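Local coordinates for LanC-like protein GCR2 (Arabidopsis thaliana, PDB 3T33), which binds a zinc ion and may take part in abscisic acid signalling as a member of the LanC-like protein family, at residues Phe206-Arg210 against Asp251-Val256; Ala88-Phe92 against Asp103-Cys107; Ser270-Leu274 against Gly290-Val294. One frame throughout, in Å; residues are numbered along the deposited sequence.

The three contacts sample one helical fold, a LanC-like domain with more than half of its residues in helices and no strands. Along the chain they come in series: contact 2 joins the neighbouring helices 84-98 and 101-118, contact 1 pairs helix 195-212 with helix 250-265, and contact 3 sets the loop after helix 250-265 against the start of helix 291-305. Contacts 1 and 3, their centres about 22 Å apart, are thus linked by consecutive helices. Contact 2 lies across the chain's centre from both, about 37 Å from contact 1 and about 33 Å from contact 3, centre to centre. Contact 3 alone lies near the zinc site; contacts 1 and 2 lie away from it.

Contact 1 (Phe206-Arg210 against Asp251-Val256); sequences FRAGR and DEIKDV
Arg210 and Phe206, one turn apart on helix 195-212, reach across to Asp251, Glu252, Asp255 and Val256 of helix 250-265, a helix-helix contact of the all-helical LanC-like fold. The short segments are well separated, their axes 12.0 Å apart at 49°, and long side chains bridge the gap.

The apolar part centres on the Phe206 ring. Glu252 lays its CG over one face in a CH-pi contact, 3.5 Å from the centroid of the Phe206 ring, and its carboxylate stacks nearly parallel to it. Val256 CG2 meets the ring at its edge, 3.7 Å from Phe206 CZ. Arg199 forms a salt bridge with Glu252 OE2, and Leu243 of helix 236-244 touches both Phe206 and Val256.

The polar part is a salt-bridge network. Arg210, extended from CG to NE, brings the NE/NH2 edge of its guanidinium to two aspartates, with NH2 between their OD2 atoms. Arg210 NH2 bonds to Asp251 OD2 at 2.7 Å, on the anti lone pair of that oxygen, which lies somewhat out of the guanidinium plane. Asp255 is gripped side-on, its carboxylate turned 80° from that plane: OD2 alone takes both bonds, from Arg210 NE at 2.7 Å and from Arg210 NH2 at 3.0 Å.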
ATOM      1  N   PHE A 206      22.368   4.013   2.450  1.00 39.39           N
ATOM      2  CA  PHE A 206      22.933   5.341   2.084  1.00 41.48           C
ATOM      3  C   PHE A 206      24.270   5.170   1.356  1.00 43.07           C
ATOM      4  O   PHE A 206      24.490   5.777   0.309  1.00 43.40           O
ATOM      5  CB  PHE A 206      23.094   6.250   3.284  1.00 41.66           C
ATOM      6  CG  PHE A 206      21.830   6.930   3.663  1.00 43.05           C
ATOM      7  CD1 PHE A 206      21.350   7.988   2.903  1.00 42.45           C
ATOM      8  CD2 PHE A 206      21.093   6.494   4.754  1.00 42.21           C
ATOM      9  CE1 PHE A 206      20.160   8.608   3.225  1.00 42.23           C
ATOM     10  CE2 PHE A 206      19.903   7.112   5.088  1.00 43.91           C
ATOM     11  CZ  PHE A 206      19.433   8.185   4.307  1.00 43.53           C
ATOM     12  N   ARG A 207      25.123   4.286   1.881  1.00 44.98           N
ATOM     13  CA  ARG A 207      26.384   3.929   1.195  1.00 45.82           C
ATOM     14  C   ARG A 207      26.198   3.606  -0.301  1.00 46.15           C
ATOM     15  O   ARG A 207      26.792   4.278  -1.145  1.00 46.53           O
ATOM     16  CB  ARG A 207      27.123   2.820   1.944  1.00 44.80           C
ATOM     17  CG  ARG A 207      28.550   2.635   1.423  1.00 46.76           C
ATOM     18  CD  ARG A 207      29.137   1.208   1.650  1.00 46.05           C
ATOM     19  NE  ARG A 207      28.501   0.190   0.808  1.00 42.33           N
ATOM     20  CZ  ARG A 207      28.495   0.169  -0.528  1.00 44.72           C
ATOM     21  NH1 ARG A 207      29.086   1.138  -1.230  1.00 40.99           N
ATOM     22  NH2 ARG A 207      27.874  -0.846  -1.178  1.00 44.61           N
ATOM     23  N   ALA A 208      25.366   2.622  -0.651  1.00 46.36           N
ATOM     24  CA  ALA A 208      25.163   2.313  -2.073  1.00 46.74           C
ATOM     25  C   ALA A 208      24.482   3.433  -2.879  1.00 47.75           C
ATOM     26  O   ALA A 208      24.777   3.652  -4.084  1.00 47.92           O
ATOM     27  CB  ALA A 208      24.356   1.054  -2.217  1.00 47.04           C
ATOM     28  N   GLY A 209      23.508   4.099  -2.249  1.00 47.49           N
ATOM     29  CA  GLY A 209      22.809   5.156  -2.923  1.00 47.39           C
ATOM     30  C   GLY A 209      23.770   6.285  -3.255  1.00 47.81           C
ATOM     31  O   GLY A 209      23.742   6.786  -4.368  1.00 47.70           O
ATOM     32  N   ARG A 210      24.579   6.687  -2.273  1.00 48.15           N
ATOM     33  CA  ARG A 210      25.565   7.748  -2.411  1.00 49.58           C
ATOM     34  C   ARG A 210      26.650   7.395  -3.433  1.00 52.00           C
ATOM     35  O   ARG A 210      27.012   8.237  -4.227  1.00 52.00           O
ATOM     36  CB  ARG A 210      26.202   8.078  -1.062  1.00 49.17           C
ATOM     37  CG  ARG A 210      25.392   9.005  -0.215  1.00 44.52           C
ATOM     38  CD  ARG A 210      25.661   8.810   1.244  1.00 39.90           C
ATOM     39  NE  ARG A 210      24.961   9.820   2.042  1.00 39.31           N
ATOM     40  CZ  ARG A 210      24.976   9.878   3.376  1.00 43.23           C
ATOM     41  NH1 ARG A 210      25.645   8.972   4.088  1.00 39.57           N
ATOM     42  NH2 ARG A 210      24.314  10.853   4.015  1.00 43.27           N
ATOM     43  N   ASP A 251      22.671  14.921   7.339  1.00 51.07           N
ATOM     44  CA  ASP A 251      23.084  14.709   5.929  1.00 51.58           C
ATOM     45  C   ASP A 251      22.276  13.624   5.214  1.00 50.55           C
ATOM     46  O   ASP A 251      22.078  13.700   4.011  1.00 51.16           O
ATOM     47  CB  ASP A 251      24.564  14.337   5.860  1.00 52.75           C
ATOM     48  CG  ASP A 251      24.894  13.217   6.808  1.00 56.13           C
ATOM     49  OD1 ASP A 251      25.007  13.546   8.011  1.00 59.71           O
ATOM     50  OD2 ASP A 251      24.973  12.021   6.373  1.00 58.89           O
ATOM     51  N   GLU A 252      21.821  12.611   5.953  1.00 49.20           N
ATOM     52  CA  GLU A 252      20.878  11.626   5.406  1.00 48.16           C
ATOM     53  C   GLU A 252      19.524  12.278   5.054  1.00 47.44           C
ATOM     54  O   GLU A 252      18.946  12.006   3.997  1.00 46.33           O
ATOM     55  CB  GLU A 252      20.717  10.462   6.394  1.00 48.37           C
ATOM     56  CG  GLU A 252      21.985   9.573   6.493  1.00 46.98           C
ATOM     57  CD  GLU A 252      22.055   8.725   7.745  1.00 48.90           C
ATOM     58  OE1 GLU A 252      21.103   8.725   8.557  1.00 48.71           O
ATOM     59  OE2 GLU A 252      23.087   8.040   7.927  1.00 50.50           O
ATOM     60  N   ILE A 253      19.058  13.158   5.938  1.00 46.71           N
ATOM     61  CA  ILE A 253      17.843  13.901   5.741  1.00 46.58           C
ATOM     62  C   ILE A 253      17.977  14.756   4.473  1.00 46.42           C
ATOM     63  O   ILE A 253      17.146  14.628   3.551  1.00 45.78           O
ATOM     64  CB  ILE A 253      17.475  14.719   7.020  1.00 47.25           C
ATOM     65  CG1 ILE A 253      17.033  13.769   8.128  1.00 47.16           C
ATOM     66  CG2 ILE A 253      16.325  15.685   6.712  1.00 49.52           C
ATOM     67  CD1 ILE A 253      16.771  14.388   9.483  1.00 49.56           C
ATOM     68  N   LYS A 254      19.051  15.556   4.382  1.00 46.24           N
ATOM     69  CA  LYS A 254      19.379  16.281   3.112  1.00 46.52           C
ATOM     70  C   LYS A 254      19.365  15.380   1.903  1.00 44.85           C
ATOM     71  O   LYS A 254      18.852  15.778   0.869  1.00 45.11           O
ATOM     72  CB  LYS A 254      20.750  17.025   3.133  1.00 48.04           C
ATOM     73  CG  LYS A 254      20.696  18.565   3.023  1.00 53.14           C
ATOM     74  CD  LYS A 254      21.924  19.269   3.682  1.00 60.21           C
ATOM     75  CE  LYS A 254      21.830  19.313   5.277  1.00 63.27           C
ATOM     76  NZ  LYS A 254      22.769  20.340   5.934  1.00 62.70           N
ATOM     77  N   ASP A 255      19.942  14.179   2.005  1.00 43.34           N
ATOM     78  CA  ASP A 255      20.023  13.315   0.824  1.00 42.15           C
ATOM     79  C   ASP A 255      18.650  12.730   0.400  1.00 41.53           C
ATOM     80  O   ASP A 255      18.369  12.536  -0.819  1.00 40.40           O
ATOM     81  CB  ASP A 255      21.045  12.207   1.041  1.00 43.26           C
ATOM     82  CG  ASP A 255      22.536  12.701   0.941  1.00 44.79           C
ATOM     83  OD1 ASP A 255      22.818  13.776   0.382  1.00 45.92           O
ATOM     84  OD2 ASP A 255      23.429  11.970   1.419  1.00 46.38           O
ATOM     85  N   VAL A 256      17.802  12.446   1.405  1.00 40.02           N
ATOM     86  CA  VAL A 256      16.446  11.968   1.136  1.00 39.00           C
ATOM     87  C   VAL A 256      15.649  13.118   0.543  1.00 38.92           C
ATOM     88  O   VAL A 256      15.110  12.962  -0.559  1.00 38.33           O
ATOM     89  CB  VAL A 256      15.768  11.378   2.361  1.00 38.74           C
ATOM     90  CG1 VAL A 256      14.345  10.970   2.022  1.00 37.57           C
ATOM     91  CG2 VAL A 256      16.592  10.169   2.908  1.00 36.71           C
TER

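Contact 2 (Ala88-Phe92 against Asp103-Cys107); sequences AYLLF and DLKLC
Leu91 turns its CG anti to its carbonyl carbon (chi1 -82°), which carries its two methyls out to helix 101-118, and Cys107 answers with SG anti to the backbone N (chi1 177°), directed back at helix 84-98. The branches of Leu91 divide the work. Leu91 CD1 lies 3.7 Å from Leu106 CD2, while Leu91 CD2 rests 3.4 Å from Asp103 OD1. That carboxylate crosses the leucine at about a right angle and has its polar partners elsewhere: Asp103 OD2 is hydrogen-bonded to Ser94 OG, and OD1 is in a salt bridge with Lys60 of helix 45-69.

The sulfur of Cys107 sits between two residues a turn apart, with Ala88 CB 4.1 Å and Phe92 CB 4.0 Å from SG. Phe92 and Leu104 run side by side in the same direction, and the leucine methyl CD1 meets the ring at its edge, 4.2 Å from the Phe92 CD1 atom. Backbones come close where side chains are small: the CA atoms of Ala88 and Cys107 are 4.4 Å apart.

Other helices complete the surroundings. Val64 of helix 45-69 touches Leu91 and Leu106, and Leu136 of helix 130-144 touches Ala88 and Phe92. With the axes of the two short segments 8.2 Å apart and directions differing by 159°, two successive helices joined by a brief connection form the antiparallel hairpin from which the alpha/alpha toroid of LanC-like proteins is built.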
ATOM      1  N   ALA A  88      -4.101 -14.128   5.097  1.00 25.21           N
ATOM      2  CA  ALA A  88      -3.928 -13.912   6.501  1.00 24.25           C
ATOM      3  C   ALA A  88      -3.980 -12.414   6.851  1.00 25.31           C
ATOM      4  O   ALA A  88      -4.548 -12.000   7.876  1.00 26.73           O
ATOM      5  CB  ALA A  88      -2.551 -14.519   6.979  1.00 23.58           C
ATOM      6  N   TYR A  89      -3.342 -11.594   6.032  1.00 24.85           N
ATOM      7  CA  TYR A  89      -3.299 -10.163   6.325  1.00 24.58           C
ATOM      8  C   TYR A  89      -4.664  -9.525   6.215  1.00 23.62           C
ATOM      9  O   TYR A  89      -5.048  -8.685   7.008  1.00 24.83           O
ATOM     10  CB  TYR A  89      -2.240  -9.457   5.424  1.00 22.79           C
ATOM     11  CG  TYR A  89      -1.718  -8.184   6.031  1.00 23.86           C
ATOM     12  CD1 TYR A  89      -1.573  -8.015   7.409  1.00 20.18           C
ATOM     13  CD2 TYR A  89      -1.458  -7.087   5.220  1.00 28.27           C
ATOM     14  CE1 TYR A  89      -1.128  -6.778   7.945  1.00 19.74           C
ATOM     15  CE2 TYR A  89      -1.025  -5.893   5.733  1.00 26.26           C
ATOM     16  CZ  TYR A  89      -0.839  -5.730   7.072  1.00 26.64           C
ATOM     17  OH  TYR A  89      -0.399  -4.456   7.461  1.00 31.75           O
ATOM     18  N   LEU A  90      -5.411  -9.952   5.234  1.00 24.77           N
ATOM     19  CA  LEU A  90      -6.785  -9.464   5.069  1.00 26.29           C
ATOM     20  C   LEU A  90      -7.619  -9.834   6.317  1.00 28.48           C
ATOM     21  O   LEU A  90      -8.471  -9.045   6.784  1.00 29.73           O
ATOM     22  CB  LEU A  90      -7.379 -10.028   3.784  1.00 23.00           C
ATOM     23  CG  LEU A  90      -8.920  -9.787   3.670  1.00 28.44           C
ATOM     24  CD1 LEU A  90      -9.272  -8.282   3.636  1.00 21.34           C
ATOM     25  CD2 LEU A  90      -9.492 -10.540   2.424  1.00 20.19           C
ATOM     26  N   LEU A  91      -7.358 -11.041   6.858  1.00 29.97           N
ATOM     27  CA  LEU A  91      -8.039 -11.558   8.044  1.00 30.75           C
ATOM     28  C   LEU A  91      -7.633 -10.800   9.257  1.00 31.28           C
ATOM     29  O   LEU A  91      -8.467 -10.507  10.149  1.00 32.11           O
ATOM     30  CB  LEU A  91      -7.748 -13.067   8.207  1.00 30.26           C
ATOM     31  CG  LEU A  91      -8.677 -13.902   7.319  1.00 29.66           C
ATOM     32  CD1 LEU A  91      -8.120 -15.277   7.196  1.00 27.33           C
ATOM     33  CD2 LEU A  91     -10.058 -13.965   7.963  1.00 26.45           C
ATOM     34  N   PHE A  92      -6.337 -10.503   9.323  1.00 31.94           N
ATOM     35  CA  PHE A  92      -5.827  -9.591  10.355  1.00 32.12           C
ATOM     36  C   PHE A  92      -6.501  -8.162  10.312  1.00 32.70           C
ATOM     37  O   PHE A  92      -6.915  -7.638  11.333  1.00 33.54           O
ATOM     38  CB  PHE A  92      -4.289  -9.479  10.284  1.00 31.14           C
ATOM     39  CG  PHE A  92      -3.703  -8.724  11.440  1.00 31.34           C
ATOM     40  CD1 PHE A  92      -3.733  -9.255  12.716  1.00 31.06           C
ATOM     41  CD2 PHE A  92      -3.166  -7.465  11.267  1.00 32.53           C
ATOM     42  CE1 PHE A  92      -3.247  -8.534  13.818  1.00 28.92           C
ATOM     43  CE2 PHE A  92      -2.680  -6.730  12.377  1.00 33.55           C
ATOM     44  CZ  PHE A  92      -2.714  -7.301  13.654  1.00 29.71           C
ATOM     45  N   ASP A 103     -11.368 -14.302  13.122  1.00 39.58           N
ATOM     46  CA  ASP A 103     -10.555 -13.728  12.041  1.00 39.72           C
ATOM     47  C   ASP A 103      -9.052 -13.866  12.441  1.00 38.15           C
ATOM     48  O   ASP A 103      -8.243 -14.217  11.626  1.00 36.93           O
ATOM     49  CB  ASP A 103     -10.894 -12.246  11.751  1.00 38.71           C
ATOM     50  CG  ASP A 103     -12.115 -12.060  10.814  1.00 43.70           C
ATOM     51  OD1 ASP A 103     -12.551 -13.005  10.126  1.00 47.51           O
ATOM     52  OD2 ASP A 103     -12.658 -10.922  10.760  1.00 48.11           O
ATOM     53  N   LEU A 104      -8.716 -13.536  13.685  1.00 37.74           N
ATOM     54  CA  LEU A 104      -7.343 -13.611  14.170  1.00 37.38           C
ATOM     55  C   LEU A 104      -6.824 -15.050  14.206  1.00 37.76           C
ATOM     56  O   LEU A 104      -5.708 -15.315  13.790  1.00 39.28           O
ATOM     57  CB  LEU A 104      -7.265 -12.990  15.541  1.00 36.97           C
ATOM     58  CG  LEU A 104      -5.927 -12.965  16.294  1.00 36.77           C
ATOM     59  CD1 LEU A 104      -4.895 -12.120  15.515  1.00 35.53           C
ATOM     60  CD2 LEU A 104      -6.171 -12.383  17.643  1.00 32.84           C
ATOM     61  N   LYS A 105      -7.655 -15.985  14.663  1.00 38.02           N
ATOM     62  CA  LYS A 105      -7.275 -17.396  14.704  1.00 37.31           C
ATOM     63  C   LYS A 105      -7.035 -17.899  13.316  1.00 35.43           C
ATOM     64  O   LYS A 105      -6.089 -18.616  13.071  1.00 34.82           O
ATOM     65  CB  LYS A 105      -8.340 -18.262  15.425  1.00 37.85           C
ATOM     66  CG  LYS A 105      -8.006 -18.451  16.901  1.00 43.03           C
ATOM     67  CD  LYS A 105      -9.237 -18.612  17.779  1.00 51.24           C
ATOM     68  CE  LYS A 105      -8.993 -18.000  19.161  1.00 54.77           C
ATOM     69  NZ  LYS A 105     -10.184 -17.152  19.644  1.00 61.36           N
ATOM     70  N   LEU A 106      -7.912 -17.553  12.400  1.00 33.83           N
ATOM     71  CA  LEU A 106      -7.786 -18.129  11.094  1.00 33.19           C
ATOM     72  C   LEU A 106      -6.480 -17.575  10.496  1.00 32.89           C
ATOM     73  O   LEU A 106      -5.707 -18.324   9.861  1.00 31.49           O
ATOM     74  CB  LEU A 106      -8.985 -17.769  10.223  1.00 34.30           C
ATOM     75  CG  LEU A 106      -8.935 -18.527   8.892  1.00 35.82           C
ATOM     76  CD1 LEU A 106      -8.834 -20.048   9.207  1.00 35.79           C
ATOM     77  CD2 LEU A 106     -10.148 -18.215   8.007  1.00 36.46           C
ATOM     78  N   CYS A 107      -6.286 -16.258  10.697  1.00 32.37           N
ATOM     79  CA  CYS A 107      -5.051 -15.548  10.395  1.00 32.94           C
ATOM     80  C   CYS A 107      -3.846 -16.406  10.745  1.00 32.59           C
ATOM     81  O   CYS A 107      -3.071 -16.776   9.872  1.00 32.75           O
ATOM     82  CB  CYS A 107      -4.966 -14.217  11.180  1.00 33.47           C
ATOM     83  SG  CYS A 107      -3.347 -13.348  10.870  1.00 33.26           S
TER

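Contact 3 (Ser270-Leu274 against Gly290-Val294); sequences SGNYL and GAPGV
Val294 crosses Tyr273 obliquely and sets one methyl squarely over its ring. Val294 CG1 stands 3.6 Å from the centroid of the Tyr273 ring and only 3° off the ring normal, a CH-pi contact in which all six ring carbons are almost equally distant from the methyl. The second methyl, Val294 CG2, sits back toward the root of the aromatic side chain, 4.1 Å from Tyr273 CB. Two torsions explain the fit: Tyr273 places CG anti to its carbonyl carbon (chi1 -74°), swinging the ring toward the helix, and Val294 holds CG1 anti to the backbone N (chi1 170°), aiming that methyl at the ring centre. Ala291 approaches the same ring more loosely through its CA, 4.2 Å from Tyr273 CD1.

The segment that supplies the tyrosine is an irregular loop following helix 250-265, and it packs on the N-terminal turn of helix 291-305, for which Gly290 is the N-cap residue. Within this LanC-like domain the turn lies near the bound zinc ion, which is held by Cys288, Cys333 and His334, and Cys288 is just two residues before Gly290 in the chain.

Asn272 reaches the same turn from beside the tyrosine, its side chain directed at the start of the helix near Ala291. The N-H of Gly290 is met by a water, 3.1 Å from Gly290 N, which in turn donates to Leu274 O at 2.8 Å and so ties the two backbones together. Helix 308-324 adds Val320 against Ala291 and Arg324 against Asn272.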
ATOM      1  N   SER A 270       2.721  16.415 -17.810  1.00 51.07           N
ATOM      2  CA  SER A 270       1.402  16.068 -17.230  1.00 48.93           C
ATOM      3  C   SER A 270       1.354  16.017 -15.677  1.00 47.76           C
ATOM      4  O   SER A 270       0.253  15.987 -15.095  1.00 47.44           O
ATOM      5  CB  SER A 270       0.921  14.730 -17.779  1.00 48.94           C
ATOM      6  OG  SER A 270       1.639  13.695 -17.142  1.00 48.56           O
ATOM      7  N   GLY A 271       2.520  15.993 -15.014  1.00 45.76           N
ATOM      8  CA  GLY A 271       2.594  15.930 -13.552  1.00 43.90           C
ATOM      9  C   GLY A 271       2.777  14.484 -13.034  1.00 43.52           C
ATOM     10  O   GLY A 271       3.126  14.274 -11.872  1.00 42.71           O
ATOM     11  N   ASN A 272       2.504  13.496 -13.886  1.00 42.93           N
ATOM     12  CA  ASN A 272       2.889  12.115 -13.623  1.00 42.48           C
ATOM     13  C   ASN A 272       4.396  11.940 -13.517  1.00 42.89           C
ATOM     14  O   ASN A 272       5.165  12.848 -13.891  1.00 43.99           O
ATOM     15  CB  ASN A 272       2.268  11.156 -14.650  1.00 42.11           C
ATOM     16  CG  ASN A 272       2.364   9.661 -14.206  1.00 40.59           C
ATOM     17  OD1 ASN A 272       2.301   8.747 -15.028  1.00 38.68           O
ATOM     18  ND2 ASN A 272       2.545   9.435 -12.914  1.00 37.51           N
ATOM     19  N   TYR A 273       4.808  10.830 -12.893  1.00 42.51           N
ATOM     20  CA  TYR A 273       6.229  10.513 -12.599  1.00 41.34           C
ATOM     21  C   TYR A 273       6.723   9.371 -13.522  1.00 41.45           C
ATOM     22  O   TYR A 273       5.985   8.414 -13.829  1.00 39.77           O
ATOM     23  CB  TYR A 273       6.415  10.144 -11.108  1.00 39.45           C
ATOM     24  CG  TYR A 273       6.342  11.343 -10.233  1.00 40.74           C
ATOM     25  CD1 TYR A 273       5.116  11.933  -9.926  1.00 39.02           C
ATOM     26  CD2 TYR A 273       7.512  11.969  -9.760  1.00 40.91           C
ATOM     27  CE1 TYR A 273       5.043  13.081  -9.127  1.00 38.02           C
ATOM     28  CE2 TYR A 273       7.459  13.129  -8.987  1.00 37.60           C
ATOM     29  CZ  TYR A 273       6.208  13.684  -8.683  1.00 39.38           C
ATOM     30  OH  TYR A 273       6.124  14.825  -7.935  1.00 33.15           O
ATOM     31  N   LEU A 274       7.965   9.507 -13.976  1.00 42.14           N
ATOM     32  CA  LEU A 274       8.641   8.491 -14.790  1.00 42.91           C
ATOM     33  C   LEU A 274       8.662   7.156 -14.087  1.00 43.14           C
ATOM     34  O   LEU A 274       8.885   7.111 -12.879  1.00 42.44           O
ATOM     35  CB  LEU A 274      10.093   8.920 -15.016  1.00 42.83           C
ATOM     36  CG  LEU A 274      10.388  10.015 -16.064  1.00 44.82           C
ATOM     37  CD1 LEU A 274       9.522  11.313 -15.851  1.00 43.44           C
ATOM     38  CD2 LEU A 274      11.931  10.342 -16.106  1.00 44.97           C
ATOM     39  N   GLY A 290       4.629   5.237 -11.042  1.00 33.08           N
ATOM     40  CA  GLY A 290       3.828   6.410 -11.398  1.00 33.54           C
ATOM     41  C   GLY A 290       3.400   7.226 -10.188  1.00 32.91           C
ATOM     42  O   GLY A 290       3.850   7.002  -9.064  1.00 34.07           O
ATOM     43  N   ALA A 291       2.542   8.189 -10.447  1.00 32.50           N
ATOM     44  CA  ALA A 291       2.007   9.140  -9.459  1.00 30.99           C
ATOM     45  C   ALA A 291       1.523   8.549  -8.102  1.00 29.32           C
ATOM     46  O   ALA A 291       1.822   9.109  -7.078  1.00 29.90           O
ATOM     47  CB  ALA A 291       0.849   9.861 -10.130  1.00 31.33           C
ATOM     48  N   PRO A 292       0.759   7.430  -8.097  1.00 28.71           N
ATOM     49  CA  PRO A 292       0.159   6.926  -6.846  1.00 28.70           C
ATOM     50  C   PRO A 292       1.207   6.564  -5.813  1.00 29.47           C
ATOM     51  O   PRO A 292       1.184   7.097  -4.681  1.00 30.57           O
ATOM     52  CB  PRO A 292      -0.653   5.709  -7.304  1.00 28.07           C
ATOM     53  CG  PRO A 292      -1.053   6.103  -8.740  1.00 28.28           C
ATOM     54  CD  PRO A 292       0.184   6.744  -9.268  1.00 28.34           C
ATOM     55  N   GLY A 293       2.193   5.779  -6.198  1.00 28.81           N
ATOM     56  CA  GLY A 293       3.196   5.357  -5.209  1.00 29.02           C
ATOM     57  C   GLY A 293       4.009   6.533  -4.756  1.00 29.14           C
ATOM     58  O   GLY A 293       4.345   6.677  -3.563  1.00 30.78           O
ATOM     59  N   VAL A 294       4.302   7.423  -5.689  1.00 29.28           N
ATOM     60  CA  VAL A 294       5.131   8.576  -5.369  1.00 28.29           C
ATOM     61  C   VAL A 294       4.324   9.515  -4.476  1.00 28.42           C
ATOM     62  O   VAL A 294       4.825  10.021  -3.435  1.00 28.55           O
ATOM     63  CB  VAL A 294       5.561   9.255  -6.673  1.00 29.68           C
ATOM     64  CG1 VAL A 294       6.221  10.620  -6.383  1.00 29.88           C
ATOM     65  CG2 VAL A 294       6.461   8.305  -7.483  1.00 27.04           C
TER
HETATM   66  O   HOH W   1       7.672   5.510 -10.870  1.00 36.71           O